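Local coordinates for protein laccase (Botrytis aclada, PDB 3SQR) that oxidises phenolic substrates such as hydroquinones with reduction of dioxygen to water, using copper centres, and probably serves in lignin degradation and detoxification of lignin-derived products, at residues T432-V437 / A537-E542. Residues are numbered along the deposited sequence; the frame is centred on the assembly and turned at random.
Sequences TEYNVV and AMQFVE
Gln-539 and Tyr-434 show how a side chain can carry on the pairing of two parallel strands past the point where one of them begins. The backbones pair first: Gln-539 N donates to Asn-435 O, Gln-539 O receives Val-437 N at 2.8 Å, and Val-437 O receives Val-541 N. This joins strand 436-439, at the rim of a five-stranded sheet in the third cupredoxin-like domain, to strand 537-542, whose other side pairs with strand 520-526, carrier of copper ligands His-525 and Cys-526.

From CB the glutamine turns into the crowded position between its own N and carbonyl carbon (chi1 68°), which brings CG to 3.4 Å from Tyr-434 O, with Val-436 CG2 close by; CD lies near the same oxygen and, more loosely, the same methyl. At the tip, NE2 gives a 2.8 Å hydrogen bond to Tyr-434 O, on a lone pair in the carbonyl plane. The amide runs beside the tyrosine ring with the planes only 8° apart. OE1 is hydrogen-bonded to Thr-419 OG1 of helix 419-424, and the phenol OH to Ser-417 O and Asp-414 N.

A second amide lengthens the pairing. Asn-435 ND2 donates a hydrogen bond to Ala-537 O at 2.9 Å, nearly along the C=O axis, and Ser-409 OG holds its OD1. Beside Gln-539, Val-436 CG1 presses on Val-541 CG2 at 3.4 Å. On the sheet's other face, Val-437 CB lies 3.8 Å from Phe-540 CD1, and the bent Met-538 chain sets CE over the rim of that phenyl ring. Two buried carboxamides, each tied at both ends, thus satisfy carbonyls of the 3-10 turn and the neighbouring strand, so hydrogen bonding continues where regular strand pairing stops.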
loop_
_atom_site.group_PDB
_atom_site.type_symbol
_atom_site.label_atom_id
_atom_site.label_comp_id
_atom_site.label_asym_id
_atom_site.label_seq_id
_atom_site.Cartn_x
_atom_site.Cartn_y
_atom_site.Cartn_z
ATOM N N THR A 432 -14.238 -22.318 -3.138
ATOM C CA THR A 432 -13.515 -22.375 -1.904
ATOM C C THR A 432 -12.240 -21.527 -1.965
ATOM O O THR A 432 -11.898 -20.817 -1.017
ATOM C CB THR A 432 -13.165 -23.826 -1.549
ATOM O OG1 THR A 432 -14.416 -24.505 -1.351
ATOM C CG2 THR A 432 -12.325 -23.880 -0.299
ATOM N N GLU A 433 -11.557 -21.599 -3.074
ATOM C CA GLU A 433 -10.261 -20.908 -3.159
ATOM C C GLU A 433 -10.374 -19.411 -3.392
ATOM O O GLU A 433 -9.363 -18.724 -3.480
ATOM C CB GLU A 433 -9.407 -21.561 -4.217
ATOM C CG GLU A 433 -9.929 -21.422 -5.620
ATOM C CD GLU A 433 -11.001 -22.492 -6.097
ATOM O OE1 GLU A 433 -11.588 -23.324 -5.323
ATOM O OE2 GLU A 433 -11.236 -22.428 -7.313
ATOM N N TYR A 434 -11.594 -18.888 -3.491
ATOM C CA TYR A 434 -11.802 -17.466 -3.485
ATOM C C TYR A 434 -11.753 -16.949 -2.050
ATOM O O TYR A 434 -11.772 -15.714 -1.847
ATOM C CB TYR A 434 -13.138 -17.120 -4.203
ATOM C CG TYR A 434 -12.988 -16.895 -5.673
ATOM C CD1 TYR A 434 -12.238 -17.760 -6.456
ATOM C CD2 TYR A 434 -13.568 -15.789 -6.321
ATOM C CE1 TYR A 434 -12.098 -17.566 -7.739
ATOM C CE2 TYR A 434 -13.388 -15.578 -7.624
ATOM C CZ TYR A 434 -12.664 -16.503 -8.363
ATOM O OH TYR A 434 -12.459 -16.371 -9.743
ATOM N N ASN A 435 -11.717 -17.843 -1.038
ATOM C CA ASN A 435 -11.646 -17.456 0.361
ATOM C C ASN A 435 -12.654 -16.368 0.774
ATOM O O ASN A 435 -12.346 -15.413 1.537
ATOM C CB ASN A 435 -10.217 -17.076 0.709
ATOM C CG ASN A 435 -9.303 -18.248 0.696
ATOM O OD1 ASN A 435 -9.738 -19.380 0.438
ATOM N ND2 ASN A 435 -8.034 -18.016 0.995
ATOM N N VAL A 436 -13.912 -16.553 0.364
ATOM C CA VAL A 436 -14.945 -15.551 0.622
ATOM C C VAL A 436 -15.457 -15.670 2.037
ATOM O O VAL A 436 -15.853 -16.739 2.488
ATOM C CB VAL A 436 -16.133 -15.577 -0.389
ATOM C CG1 VAL A 436 -17.258 -14.668 0.090
ATOM C CG2 VAL A 436 -15.657 -15.185 -1.747
ATOM N N VAL A 437 -15.477 -14.567 2.747
ATOM C CA VAL A 437 -16.260 -14.472 3.954
ATOM C C VAL A 437 -17.423 -13.548 3.618
ATOM O O VAL A 437 -17.230 -12.381 3.224
ATOM C CB VAL A 437 -15.486 -13.858 5.091
ATOM C CG1 VAL A 437 -16.384 -13.554 6.273
ATOM C CG2 VAL A 437 -14.287 -14.727 5.488
ATOM N N ALA A 537 -4.415 -14.394 1.521
ATOM C CA ALA A 537 -5.449 -13.482 1.168
ATOM C C ALA A 537 -6.800 -14.122 1.366
ATOM O O ALA A 537 -6.938 -15.326 1.237
ATOM C CB ALA A 537 -5.269 -13.056 -0.318
ATOM N N MET A 538 -7.804 -13.279 1.606
ATOM C CA MET A 538 -9.163 -13.676 1.562
ATOM C C MET A 538 -9.977 -12.467 1.082
ATOM O O MET A 538 -9.408 -11.465 0.662
ATOM C CB MET A 538 -9.617 -14.211 2.898
ATOM C CG MET A 538 -9.288 -13.296 4.046
ATOM S SD MET A 538 -10.321 -11.931 4.080
ATOM C CE MET A 538 -11.914 -12.749 4.493
ATOM N N GLN A 539 -11.276 -12.594 1.028
ATOM C CA GLN A 539 -12.082 -11.472 0.625
ATOM C C GLN A 539 -13.423 -11.509 1.301
ATOM O O GLN A 539 -13.938 -12.563 1.608
ATOM C CB GLN A 539 -12.216 -11.400 -0.902
ATOM C CG GLN A 539 -13.020 -12.534 -1.526
ATOM C CD GLN A 539 -12.948 -12.521 -3.035
ATOM O OE1 GLN A 539 -13.466 -11.628 -3.698
ATOM N NE2 GLN A 539 -12.308 -13.541 -3.582
ATOM N N PHE A 540 -13.947 -10.308 1.563
ATOM C CA PHE A 540 -15.243 -10.143 2.165
ATOM C C PHE A 540 -16.231 -9.803 1.084
ATOM O O PHE A 540 -16.031 -8.865 0.329
ATOM C CB PHE A 540 -15.216 -9.034 3.215
ATOM C CG PHE A 540 -14.270 -9.306 4.321
ATOM C CD1 PHE A 540 -14.628 -10.119 5.381
ATOM C CD2 PHE A 540 -12.979 -8.764 4.308
ATOM C CE1 PHE A 540 -13.785 -10.394 6.381
ATOM C CE2 PHE A 540 -12.068 -9.021 5.370
ATOM C CZ PHE A 540 -12.457 -9.828 6.392
ATOM N N VAL A 541 -17.302 -10.606 0.984
ATOM C CA VAL A 541 -18.388 -10.257 0.100
ATOM C C VAL A 541 -19.370 -9.697 1.073
ATOM O O VAL A 541 -19.976 -10.409 1.921
ATOM C CB VAL A 541 -18.903 -11.419 -0.744
ATOM C CG1 VAL A 541 -20.275 -11.018 -1.417
ATOM C CG2 VAL A 541 -17.809 -11.868 -1.805
ATOM N N GLU A 542 -19.410 -8.378 1.062
ATOM C CA GLU A 542 -20.141 -7.573 1.977
ATOM C C GLU A 542 -21.479 -7.088 1.407
ATOM O O GLU A 542 -21.533 -6.358 0.416
ATOM C CB GLU A 542 -19.287 -6.308 2.343
ATOM C CG GLU A 542 -19.955 -5.374 3.327
ATOM C CD GLU A 542 -19.061 -4.231 3.695
ATOM O OE1 GLU A 542 -17.862 -4.353 3.394
ATOM O OE2 GLU A 542 -19.568 -3.207 4.111
#